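Local coordinates for protein quercetin 2,3-dioxygenase (Escherichia coli, PDB 1TQ5) that has quercetin 2,3-dioxygenase activity in vitro, opening the flavonol with dioxygen and releasing carbon monoxide, and binds one divalent metal ion, at residues 141-144 / 150-153; 183-188 / 211-216; 192-197 / 203-208. All coordinates share one frame; numbering follows the deposited sequence.

Interaction 1. Residues 141-144 / 150-153; sequences KQLV and RDGS
L143 meets R150 and S153 where the strand 141-146 of the C-terminal cupin domain is overhung by the loop that leads on to the short strand 154-155. One methyl makes the contacts with arginine. L143 CD2 lies 3.4 Å from the carbonyl oxygen R150 O and also sits over the centre of the R150 guanidinium, 3.7 Å above its plane, so the flat cation rests one face on a methyl group. The two side chains cross at about a right angle, and the leucine is buried while the arginine runs over it at the surface. S153 packs instead on L143 CG and on the strand's carbonyl oxygens, L143 O and V144 O: L143 CG and S153 CB are 3.5 Å apart, closer than ordinary van der Waals contact. No hydrogen bond joins the two segments; the 223 Å² buried between them comes from packing alone.

What shapes the loop side lies in the second shell. D151 OD2 meets the R150 guanidinium at its edge, in plane, 2.6 Å from R150 NH1; this salt bridge is weak as a hydrogen bond, its N-H...O angle being 128°. The stronger polar partner of R150 is E161 of strand 161-167, which forms a salt bridge with NH2, and Y163 of that strand touches both L143 and R150. The serine hydroxyl, placed between backbone N and carbonyl carbon (chi1 65°), turns back into the loop. R150 O accepts from both S153 N at 3.0 Å and, on a lone pair in the carbonyl plane, S153 OG at 2.7 Å.

Interaction 2. Residues 183-188 / 211-216; sequences VWIQVV and QAISIH
The interior of a cupin beta-sandwich is the setting here: strand 182-187 belongs to one sheet of the C-terminal domain, strand 213-217 to the other, and their apolar side chains meet between them. The evidence for facing sheets is the spacing. The nearest CA pair, V183 and I213, is 8.6 Å apart, too far for backbone pairing, and no hydrogen bond crosses. I213 is the residue that both partners share. Its CG2 branch approaches I185 CD1 to 3.7 Å, while its CG1 branch comes toward V183 CG2 at 4.5 Å, a looser touch. I185 and I213 pass alongside each other in opposite directions, methyl against methyl. The torsions explain the division of labour: in I213 CG1 stands anti to the carbonyl carbon (chi1 -62°), which leaves CG2 anti to the backbone nitrogen and facing the isoleucine.

The two segments bury 136 Å² between them, and neighbours fill out the core. I194 touches both I185 and I213, I177 reaches V183 and I213, and V223 lies against I185.

The opposite face of strand 182-187 carries a buried polar pair. W184 NE1 donates to Q186 OE1 at 3.1 Å with an N-H...O angle of 164°; the acceptor lies only 6° out of the indole plane. Q186 NE2 is bonded to Y115 OH, so both polar atoms of the amide are engaged. W184 meets F24 and F34; like Y115, these belong to the N-terminal domain. An aliphatic interior on one face and the partner domain on the other fit a two-sheet cupin barrel in a bicupin whose domains stand face to face.

Interaction 3. Residues 192-197 / 203-208; sequences VTINGV and DGLAIW. With CD (cadmium ion), chain D.
Residues 192-197 form a hairpin whose type I' turn runs from I194 to V197, closed by I194 N to V197 O at 2.8 Å and V197 N to I194 O at 3.0 Å. Residues 203-208 pass beneath it as an extended strand, and the nearest CA pair, I194 and L205, is 8.4 Å apart, so only side chains bridge the gap. L205 is split between the two arms of the hairpin. L205 CD1 meets I194 CD1 at 3.3 Å, a tight carbon pair; L205 CD2 slides past V197 CG1 at 3.7 Å in the opposing direction. Farther along, I207 CD1 touches I194 CG2 at 3.9 Å. In I194 the extended CG1-CD1 arm (chi2 170°) runs to L205, and CG2 lies against I207 and, more loosely, L205.

At the head of the strand, D203 chelates a cadmium ion through OD1 and OD2, at 2.6 and 2.5 Å, and four waters complete its coordination. D203 OD1 also accepts from A7 N, and OD2 from S200 N. Strand 204-208 lies between strands 2-5 and 182-187, so I2 and L4 flank the packing layer on one side and I185, against I194, on the other, while I213 of strand 213-217 adjoins I194 and I207.

Overall arrangement
All three contacts lie in the C-terminal cupin domain, and interaction 1 closes along the chain before the others open. Interaction 3 is nested within the loop closed by interaction 2. These two have centres about 5 Å apart and join the same two sheets: strands 182-187 and 204-208 are neighbours in one, 191-194 and 213-217 in the other, so together they form a continuous apolar layer. Interaction 1 stands apart, its centre about 17 Å from that of interaction 2 and about 22 Å from that of interaction 3, at the far edge of the seven-stranded sheet they share. None lies at the annotated metal site, whose ligands belong to the N-terminal domain.

Interaction 1. Residues 141-144 / 150-153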
ATOM      1  N   LYS A 141       7.072  14.553   4.248  1.00 50.75           N
ATOM      2  CA  LYS A 141       5.953  13.726   4.688  1.00 48.58           C
ATOM      3  C   LYS A 141       4.691  14.142   3.933  1.00 45.15           C
ATOM      4  O   LYS A 141       4.038  15.128   4.281  1.00 45.53           O
ATOM      5  CB  LYS A 141       5.756  13.908   6.194  1.00 49.33           C
ATOM      6  CG  LYS A 141       4.712  13.011   6.827  1.00 50.42           C
ATOM      7  CD  LYS A 141       4.652  13.274   8.326  1.00 51.34           C
ATOM      8  CE  LYS A 141       3.691  12.332   9.029  1.00 54.07           C
ATOM      9  NZ  LYS A 141       3.700  12.532  10.509  1.00 59.02           N
ATOM     10  N   GLN A 142       4.357  13.379   2.898  1.00 39.32           N
ATOM     11  CA  GLN A 142       3.196  13.667   2.062  1.00 35.06           C
ATOM     12  C   GLN A 142       1.989  12.790   2.386  1.00 31.78           C
ATOM     13  O   GLN A 142       2.105  11.570   2.475  1.00 27.64           O
ATOM     14  CB  GLN A 142       3.580  13.496   0.593  1.00 34.77           C
ATOM     15  CG  GLN A 142       2.468  13.792  -0.386  1.00 36.79           C
ATOM     16  CD  GLN A 142       2.913  13.610  -1.824  1.00 45.73           C
ATOM     17  OE1 GLN A 142       3.166  12.490  -2.272  1.00 49.50           O
ATOM     18  NE2 GLN A 142       3.018  14.715  -2.553  1.00 45.64           N
ATOM     19  N   LEU A 143       0.831  13.422   2.548  1.00 27.73           N
ATOM     20  CA  LEU A 143      -0.407  12.714   2.861  1.00 25.87           C
ATOM     21  C   LEU A 143      -1.056  12.182   1.582  1.00 27.09           C
ATOM     22  O   LEU A 143      -1.397  12.952   0.683  1.00 28.85           O
ATOM     23  CB  LEU A 143      -1.366  13.662   3.580  1.00 25.74           C
ATOM     24  CG  LEU A 143      -2.673  13.091   4.126  1.00 26.09           C
ATOM     25  CD1 LEU A 143      -2.379  12.011   5.163  1.00 29.20           C
ATOM     26  CD2 LEU A 143      -3.485  14.220   4.744  1.00 26.52           C
ATOM     27  N   VAL A 144      -1.230  10.865   1.506  1.00 25.20           N
ATOM     28  CA  VAL A 144      -1.814  10.233   0.326  1.00 25.20           C
ATOM     29  C   VAL A 144      -3.289   9.884   0.495  1.00 24.11           C
ATOM     30  O   VAL A 144      -4.096  10.119  -0.408  1.00 23.83           O
ATOM     31  CB  VAL A 144      -1.033   8.954  -0.048  1.00 26.58           C
ATOM     32  CG1 VAL A 144      -1.667   8.285  -1.258  1.00 28.06           C
ATOM     33  CG2 VAL A 144       0.420   9.309  -0.344  1.00 29.77           C
ATOM     34  N   ARG A 150      -8.181  15.589   3.438  1.00 32.81           N
ATOM     35  CA  ARG A 150      -7.568  16.872   3.758  1.00 31.57           C
ATOM     36  C   ARG A 150      -6.189  17.010   3.132  1.00 32.49           C
ATOM     37  O   ARG A 150      -5.580  16.026   2.713  1.00 30.66           O
ATOM     38  CB  ARG A 150      -7.437  17.033   5.275  1.00 32.46           C
ATOM     39  CG  ARG A 150      -6.386  16.123   5.909  1.00 34.50           C
ATOM     40  CD  ARG A 150      -6.492  16.125   7.432  1.00 37.81           C
ATOM     41  NE  ARG A 150      -5.555  15.197   8.064  1.00 34.95           N
ATOM     42  CZ  ARG A 150      -4.246  15.407   8.172  1.00 43.96           C
ATOM     43  NH1 ARG A 150      -3.708  16.520   7.691  1.00 43.08           N
ATOM     44  NH2 ARG A 150      -3.469  14.505   8.759  1.00 47.59           N
ATOM     45  N   ASP A 151      -5.709  18.249   3.088  1.00 31.56           N
ATOM     46  CA  ASP A 151      -4.391  18.583   2.559  1.00 32.61           C
ATOM     47  C   ASP A 151      -4.021  17.949   1.228  1.00 32.26           C
ATOM     48  O   ASP A 151      -2.887  17.506   1.042  1.00 31.91           O
ATOM     49  CB  ASP A 151      -3.321  18.240   3.596  1.00 35.00           C
ATOM     50  CG  ASP A 151      -3.473  19.044   4.873  1.00 40.33           C
ATOM     51  OD1 ASP A 151      -3.267  20.277   4.836  1.00 51.03           O
ATOM     52  OD2 ASP A 151      -3.806  18.442   5.916  1.00 51.24           O
ATOM     53  N   GLY A 152      -4.968  17.906   0.302  1.00 31.32           N
ATOM     54  CA  GLY A 152      -4.683  17.351  -1.009  1.00 31.92           C
ATOM     55  C   GLY A 152      -4.556  15.842  -1.107  1.00 31.07           C
ATOM     56  O   GLY A 152      -4.071  15.326  -2.117  1.00 32.30           O
ATOM     57  N   SER A 153      -4.993  15.128  -0.078  1.00 29.12           N
ATOM     58  CA  SER A 153      -4.925  13.673  -0.089  1.00 28.88           C
ATOM     59  C   SER A 153      -6.194  13.100  -0.726  1.00 30.59           C
ATOM     60  O   SER A 153      -7.181  13.816  -0.919  1.00 30.13           O
ATOM     61  CB  SER A 153      -4.789  13.145   1.342  1.00 31.23           C
ATOM     62  OG  SER A 153      -5.947  13.441   2.107  1.00 27.53           O
TER

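Interaction 2. Residues 183-188 / 211-216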
ATOM      1  N   VAL A 183       0.395   1.141  13.641  1.00 24.70           N
ATOM      2  CA  VAL A 183       1.112   1.658  12.488  1.00 23.13           C
ATOM      3  C   VAL A 183       1.864   0.593  11.708  1.00 21.07           C
ATOM      4  O   VAL A 183       2.521  -0.275  12.284  1.00 21.40           O
ATOM      5  CB  VAL A 183       2.139   2.735  12.911  1.00 22.30           C
ATOM      6  CG1 VAL A 183       3.007   3.129  11.726  1.00 24.81           C
ATOM      7  CG2 VAL A 183       1.421   3.949  13.462  1.00 25.26           C
ATOM      8  N   TRP A 184       1.751   0.662  10.388  1.00 18.07           N
ATOM      9  CA  TRP A 184       2.479  -0.254   9.537  1.00 17.59           C
ATOM     10  C   TRP A 184       3.361   0.585   8.646  1.00 16.46           C
ATOM     11  O   TRP A 184       2.911   1.557   8.030  1.00 17.53           O
ATOM     12  CB  TRP A 184       1.561  -1.098   8.660  1.00 15.57           C
ATOM     13  CG  TRP A 184       2.331  -2.074   7.813  1.00 15.20           C
ATOM     14  CD1 TRP A 184       2.951  -1.820   6.616  1.00 20.13           C
ATOM     15  CD2 TRP A 184       2.587  -3.451   8.106  1.00 15.86           C
ATOM     16  NE1 TRP A 184       3.568  -2.953   6.148  1.00 17.01           N
ATOM     17  CE2 TRP A 184       3.363  -3.970   7.041  1.00 12.48           C
ATOM     18  CE3 TRP A 184       2.236  -4.301   9.162  1.00 18.42           C
ATOM     19  CZ2 TRP A 184       3.789  -5.304   7.003  1.00 15.40           C
ATOM     20  CZ3 TRP A 184       2.663  -5.630   9.121  1.00 12.51           C
ATOM     21  CH2 TRP A 184       3.428  -6.114   8.047  1.00 12.52           C
ATOM     22  N   ILE A 185       4.634   0.233   8.609  1.00 17.94           N
ATOM     23  CA  ILE A 185       5.554   0.945   7.757  1.00 15.50           C
ATOM     24  C   ILE A 185       6.097  -0.041   6.741  1.00 12.92           C
ATOM     25  O   ILE A 185       6.652  -1.086   7.101  1.00 12.08           O
ATOM     26  CB  ILE A 185       6.716   1.550   8.554  1.00 19.07           C
ATOM     27  CG1 ILE A 185       6.176   2.644   9.482  1.00 19.68           C
ATOM     28  CG2 ILE A 185       7.769   2.095   7.588  1.00 17.54           C
ATOM     29  CD1 ILE A 185       7.221   3.291  10.348  1.00 32.59           C
ATOM     30  N   GLN A 186       5.920   0.298   5.470  1.00 13.98           N
ATOM     31  CA  GLN A 186       6.395  -0.523   4.369  1.00 15.47           C
ATOM     32  C   GLN A 186       7.518   0.261   3.698  1.00 15.31           C
ATOM     33  O   GLN A 186       7.303   1.386   3.233  1.00 16.12           O
ATOM     34  CB  GLN A 186       5.269  -0.753   3.361  1.00 13.07           C
ATOM     35  CG  GLN A 186       5.613  -1.731   2.233  1.00 16.68           C
ATOM     36  CD  GLN A 186       5.937  -3.123   2.746  1.00 18.26           C
ATOM     37  OE1 GLN A 186       5.486  -3.526   3.824  1.00 17.10           O
ATOM     38  NE2 GLN A 186       6.719  -3.870   1.970  1.00 15.27           N
ATOM     39  N   VAL A 187       8.715  -0.318   3.665  1.00 16.70           N
ATOM     40  CA  VAL A 187       9.838   0.355   3.034  1.00 18.60           C
ATOM     41  C   VAL A 187       9.780   0.095   1.526  1.00 17.34           C
ATOM     42  O   VAL A 187       9.997  -1.029   1.068  1.00 20.48           O
ATOM     43  CB  VAL A 187      11.189  -0.151   3.580  1.00 17.35           C
ATOM     44  CG1 VAL A 187      12.331   0.675   2.974  1.00 21.70           C
ATOM     45  CG2 VAL A 187      11.219  -0.045   5.107  1.00 18.84           C
ATOM     46  N   VAL A 188       9.460   1.131   0.758  1.00 19.57           N
ATOM     47  CA  VAL A 188       9.404   0.993  -0.688  1.00 22.10           C
ATOM     48  C   VAL A 188      10.830   0.802  -1.197  1.00 22.05           C
ATOM     49  O   VAL A 188      11.090  -0.033  -2.070  1.00 21.89           O
ATOM     50  CB  VAL A 188       8.778   2.238  -1.337  1.00 24.13           C
ATOM     51  CG1 VAL A 188       8.785   2.101  -2.857  1.00 28.03           C
ATOM     52  CG2 VAL A 188       7.361   2.421  -0.823  1.00 26.84           C
ATOM     53  N   GLN A 211       3.677   5.576  21.333  1.00 33.81           N
ATOM     54  CA  GLN A 211       3.120   6.911  21.151  1.00 35.85           C
ATOM     55  C   GLN A 211       3.888   7.747  20.133  1.00 34.02           C
ATOM     56  O   GLN A 211       3.445   8.827  19.752  1.00 35.94           O
ATOM     57  CB  GLN A 211       3.069   7.643  22.498  1.00 37.40           C
ATOM     58  CG  GLN A 211       4.414   7.741  23.215  1.00 40.11           C
ATOM     59  CD  GLN A 211       4.284   8.308  24.619  1.00 42.38           C
ATOM     60  OE1 GLN A 211       3.785   9.420  24.807  1.00 44.39           O
ATOM     61  NE2 GLN A 211       4.730   7.543  25.613  1.00 33.20           N
ATOM     62  N   ALA A 212       5.037   7.246  19.689  1.00 32.84           N
ATOM     63  CA  ALA A 212       5.851   7.967  18.716  1.00 32.96           C
ATOM     64  C   ALA A 212       6.665   7.038  17.825  1.00 32.67           C
ATOM     65  O   ALA A 212       7.214   6.036  18.280  1.00 33.55           O
ATOM     66  CB  ALA A 212       6.781   8.938  19.435  1.00 32.63           C
ATOM     67  N   ILE A 213       6.735   7.376  16.545  1.00 31.23           N
ATOM     68  CA  ILE A 213       7.500   6.590  15.587  1.00 31.10           C
ATOM     69  C   ILE A 213       8.719   7.420  15.210  1.00 29.84           C
ATOM     70  O   ILE A 213       8.583   8.520  14.670  1.00 29.73           O
ATOM     71  CB  ILE A 213       6.676   6.298  14.310  1.00 30.43           C
ATOM     72  CG1 ILE A 213       5.439   5.464  14.660  1.00 34.17           C
ATOM     73  CG2 ILE A 213       7.537   5.588  13.283  1.00 33.87           C
ATOM     74  CD1 ILE A 213       5.741   4.103  15.236  1.00 32.59           C
ATOM     75  N   SER A 214       9.904   6.905  15.522  1.00 29.14           N
ATOM     76  CA  SER A 214      11.157   7.591  15.211  1.00 28.17           C
ATOM     77  C   SER A 214      11.771   6.903  14.012  1.00 27.44           C
ATOM     78  O   SER A 214      11.976   5.691  14.015  1.00 25.13           O
ATOM     79  CB  SER A 214      12.133   7.524  16.386  1.00 28.94           C
ATOM     80  OG  SER A 214      11.617   8.197  17.521  1.00 37.07           O
ATOM     81  N   ILE A 215      12.068   7.684  12.986  1.00 28.04           N
ATOM     82  CA  ILE A 215      12.633   7.132  11.778  1.00 30.02           C
ATOM     83  C   ILE A 215      13.953   7.806  11.420  1.00 29.91           C
ATOM     84  O   ILE A 215      14.063   9.032  11.431  1.00 31.43           O
ATOM     85  CB  ILE A 215      11.625   7.286  10.619  1.00 32.65           C
ATOM     86  CG1 ILE A 215      12.115   6.546   9.379  1.00 36.24           C
ATOM     87  CG2 ILE A 215      11.414   8.760  10.313  1.00 36.60           C
ATOM     88  CD1 ILE A 215      11.089   6.557   8.242  1.00 32.59           C
ATOM     89  N   HIS A 216      14.958   6.989  11.130  1.00 28.03           N
ATOM     90  CA  HIS A 216      16.270   7.480  10.730  1.00 27.53           C
ATOM     91  C   HIS A 216      16.631   6.794   9.417  1.00 27.44           C
ATOM     92  O   HIS A 216      16.545   5.571   9.307  1.00 25.52           O
ATOM     93  CB  HIS A 216      17.318   7.160  11.804  1.00 25.61           C
ATOM     94  CG  HIS A 216      18.709   7.551  11.419  1.00 24.20           C
ATOM     95  ND1 HIS A 216      19.494   6.783  10.584  1.00 26.15           N
ATOM     96  CD2 HIS A 216      19.440   8.655  11.713  1.00 24.04           C
ATOM     97  CE1 HIS A 216      20.648   7.395  10.382  1.00 29.31           C
ATOM     98  NE2 HIS A 216      20.639   8.533  11.055  1.00 25.76           N
TER

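Interaction 3. Residues 192-197 / 203-208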
ATOM      1  N   VAL A 192      16.301   1.992   6.427  1.00 23.72           N
ATOM      2  CA  VAL A 192      15.931   2.853   7.535  1.00 21.04           C
ATOM      3  C   VAL A 192      15.993   2.114   8.866  1.00 21.93           C
ATOM      4  O   VAL A 192      16.118   0.887   8.915  1.00 20.35           O
ATOM      5  CB  VAL A 192      14.504   3.433   7.353  1.00 23.37           C
ATOM      6  CG1 VAL A 192      14.378   4.082   5.980  1.00 23.64           C
ATOM      7  CG2 VAL A 192      13.453   2.335   7.530  1.00 23.18           C
ATOM      8  N   THR A 193      15.937   2.886   9.943  1.00 21.77           N
ATOM      9  CA  THR A 193      15.943   2.349  11.298  1.00 22.90           C
ATOM     10  C   THR A 193      14.715   2.978  11.932  1.00 23.49           C
ATOM     11  O   THR A 193      14.569   4.194  11.925  1.00 23.92           O
ATOM     12  CB  THR A 193      17.218   2.767  12.083  1.00 24.38           C
ATOM     13  OG1 THR A 193      18.351   2.057  11.572  1.00 27.72           O
ATOM     14  CG2 THR A 193      17.074   2.454  13.555  1.00 26.27           C
ATOM     15  N   ILE A 194      13.829   2.145  12.463  1.00 24.14           N
ATOM     16  CA  ILE A 194      12.597   2.627  13.073  1.00 24.46           C
ATOM     17  C   ILE A 194      12.428   2.080  14.491  1.00 23.86           C
ATOM     18  O   ILE A 194      12.278   0.870  14.694  1.00 20.39           O
ATOM     19  CB  ILE A 194      11.390   2.223  12.186  1.00 26.49           C
ATOM     20  CG1 ILE A 194      11.530   2.895  10.814  1.00 32.07           C
ATOM     21  CG2 ILE A 194      10.082   2.594  12.850  1.00 29.81           C
ATOM     22  CD1 ILE A 194      10.548   2.410   9.769  1.00 32.59           C
ATOM     23  N   ASN A 195      12.457   2.976  15.473  1.00 22.49           N
ATOM     24  CA  ASN A 195      12.318   2.575  16.871  1.00 24.30           C
ATOM     25  C   ASN A 195      13.301   1.447  17.189  1.00 22.61           C
ATOM     26  O   ASN A 195      12.934   0.429  17.783  1.00 23.76           O
ATOM     27  CB  ASN A 195      10.879   2.122  17.153  1.00 25.20           C
ATOM     28  CG  ASN A 195       9.898   3.285  17.207  1.00 32.31           C
ATOM     29  OD1 ASN A 195       9.857   4.122  16.306  1.00 40.18           O
ATOM     30  ND2 ASN A 195       9.099   3.336  18.267  1.00 38.47           N
ATOM     31  N   GLY A 196      14.546   1.630  16.757  1.00 21.97           N
ATOM     32  CA  GLY A 196      15.591   0.653  17.017  1.00 21.30           C
ATOM     33  C   GLY A 196      15.613  -0.600  16.165  1.00 21.83           C
ATOM     34  O   GLY A 196      16.363  -1.529  16.463  1.00 22.87           O
ATOM     35  N   VAL A 197      14.812  -0.634  15.103  1.00 20.27           N
ATOM     36  CA  VAL A 197      14.752  -1.800  14.236  1.00 18.35           C
ATOM     37  C   VAL A 197      15.145  -1.440  12.810  1.00 17.67           C
ATOM     38  O   VAL A 197      14.546  -0.564  12.201  1.00 19.30           O
ATOM     39  CB  VAL A 197      13.324  -2.410  14.237  1.00 19.29           C
ATOM     40  CG1 VAL A 197      13.273  -3.659  13.352  1.00 20.71           C
ATOM     41  CG2 VAL A 197      12.919  -2.755  15.665  1.00 22.42           C
ATOM     42  N   ASP A 203      10.770  -4.474   3.191  1.00 18.78           N
ATOM     43  CA  ASP A 203      10.458  -4.942   4.541  1.00 18.71           C
ATOM     44  C   ASP A 203       9.268  -4.173   5.085  1.00 17.14           C
ATOM     45  O   ASP A 203       9.023  -3.029   4.702  1.00 15.95           O
ATOM     46  CB  ASP A 203      11.619  -4.711   5.519  1.00 17.07           C
ATOM     47  CG  ASP A 203      12.727  -5.712   5.369  1.00 21.86           C
ATOM     48  OD1 ASP A 203      12.442  -6.862   4.971  1.00 17.40           O
ATOM     49  OD2 ASP A 203      13.889  -5.351   5.676  1.00 22.29           O
ATOM     50  N   GLY A 204       8.546  -4.799   6.004  1.00 16.86           N
ATOM     51  CA  GLY A 204       7.414  -4.146   6.624  1.00 16.10           C
ATOM     52  C   GLY A 204       7.607  -4.210   8.122  1.00 17.55           C
ATOM     53  O   GLY A 204       8.264  -5.132   8.622  1.00 16.80           O
ATOM     54  N   LEU A 205       7.045  -3.238   8.836  1.00 15.90           N
ATOM     55  CA  LEU A 205       7.152  -3.171  10.288  1.00 17.32           C
ATOM     56  C   LEU A 205       5.781  -2.951  10.918  1.00 19.37           C
ATOM     57  O   LEU A 205       5.067  -2.031  10.531  1.00 20.15           O
ATOM     58  CB  LEU A 205       8.066  -2.011  10.699  1.00 19.33           C
ATOM     59  CG  LEU A 205       9.561  -2.127  10.399  1.00 28.55           C
ATOM     60  CD1 LEU A 205      10.232  -0.781  10.613  1.00 37.05           C
ATOM     61  CD2 LEU A 205      10.187  -3.182  11.305  1.00 31.46           C
ATOM     62  N   ALA A 206       5.418  -3.800  11.877  1.00 17.08           N
ATOM     63  CA  ALA A 206       4.147  -3.677  12.590  1.00 15.75           C
ATOM     64  C   ALA A 206       4.476  -3.025  13.928  1.00 17.49           C
ATOM     65  O   ALA A 206       5.386  -3.467  14.639  1.00 17.73           O
ATOM     66  CB  ALA A 206       3.533  -5.044  12.816  1.00 16.70           C
ATOM     67  N   ILE A 207       3.737  -1.977  14.280  1.00 17.18           N
ATOM     68  CA  ILE A 207       4.001  -1.259  15.520  1.00 20.80           C
ATOM     69  C   ILE A 207       2.726  -0.831  16.222  1.00 21.33           C
ATOM     70  O   ILE A 207       1.807  -0.332  15.588  1.00 20.13           O
ATOM     71  CB  ILE A 207       4.827   0.014  15.239  1.00 20.21           C
ATOM     72  CG1 ILE A 207       6.133  -0.361  14.540  1.00 23.51           C
ATOM     73  CG2 ILE A 207       5.089   0.783  16.541  1.00 26.66           C
ATOM     74  CD1 ILE A 207       6.824   0.815  13.878  1.00 32.59           C
ATOM     75  N   TRP A 208       2.678  -1.021  17.535  1.00 23.98           N
ATOM     76  CA  TRP A 208       1.520  -0.604  18.309  1.00 27.32           C
ATOM     77  C   TRP A 208       1.918  -0.474  19.772  1.00 28.89           C
ATOM     78  O   TRP A 208       3.011  -0.889  20.162  1.00 31.11           O
ATOM     79  CB  TRP A 208       0.359  -1.589  18.123  1.00 28.31           C
ATOM     80  CG  TRP A 208       0.522  -2.907  18.809  1.00 32.88           C
ATOM     81  CD1 TRP A 208       0.279  -3.182  20.123  1.00 38.97           C
ATOM     82  CD2 TRP A 208       0.938  -4.142  18.211  1.00 40.84           C
ATOM     83  NE1 TRP A 208       0.514  -4.512  20.382  1.00 42.54           N
ATOM     84  CE2 TRP A 208       0.921  -5.125  19.226  1.00 42.75           C
ATOM     85  CE3 TRP A 208       1.325  -4.514  16.914  1.00 44.31           C
ATOM     86  CZ2 TRP A 208       1.274  -6.458  18.989  1.00 44.36           C
ATOM     87  CZ3 TRP A 208       1.676  -5.842  16.677  1.00 48.74           C
ATOM     88  CH2 TRP A 208       1.647  -6.797  17.710  1.00 48.39           C
TER
HETATM   89 CD    CD D1002      14.930  -7.354   4.646  1.00 34.27          CD
HETATM   90  O   HOH W   1      17.511  -6.760   4.576  1.00 22.68           O
HETATM   91  O   HOH W   2      14.903  -6.287   2.400  1.00 29.79           O
HETATM   92  O   HOH W   3      14.756  -9.789   3.748  1.00 12.47           O
HETATM   93  O   HOH W   4      15.521  -7.906   7.092  1.00 28.04           O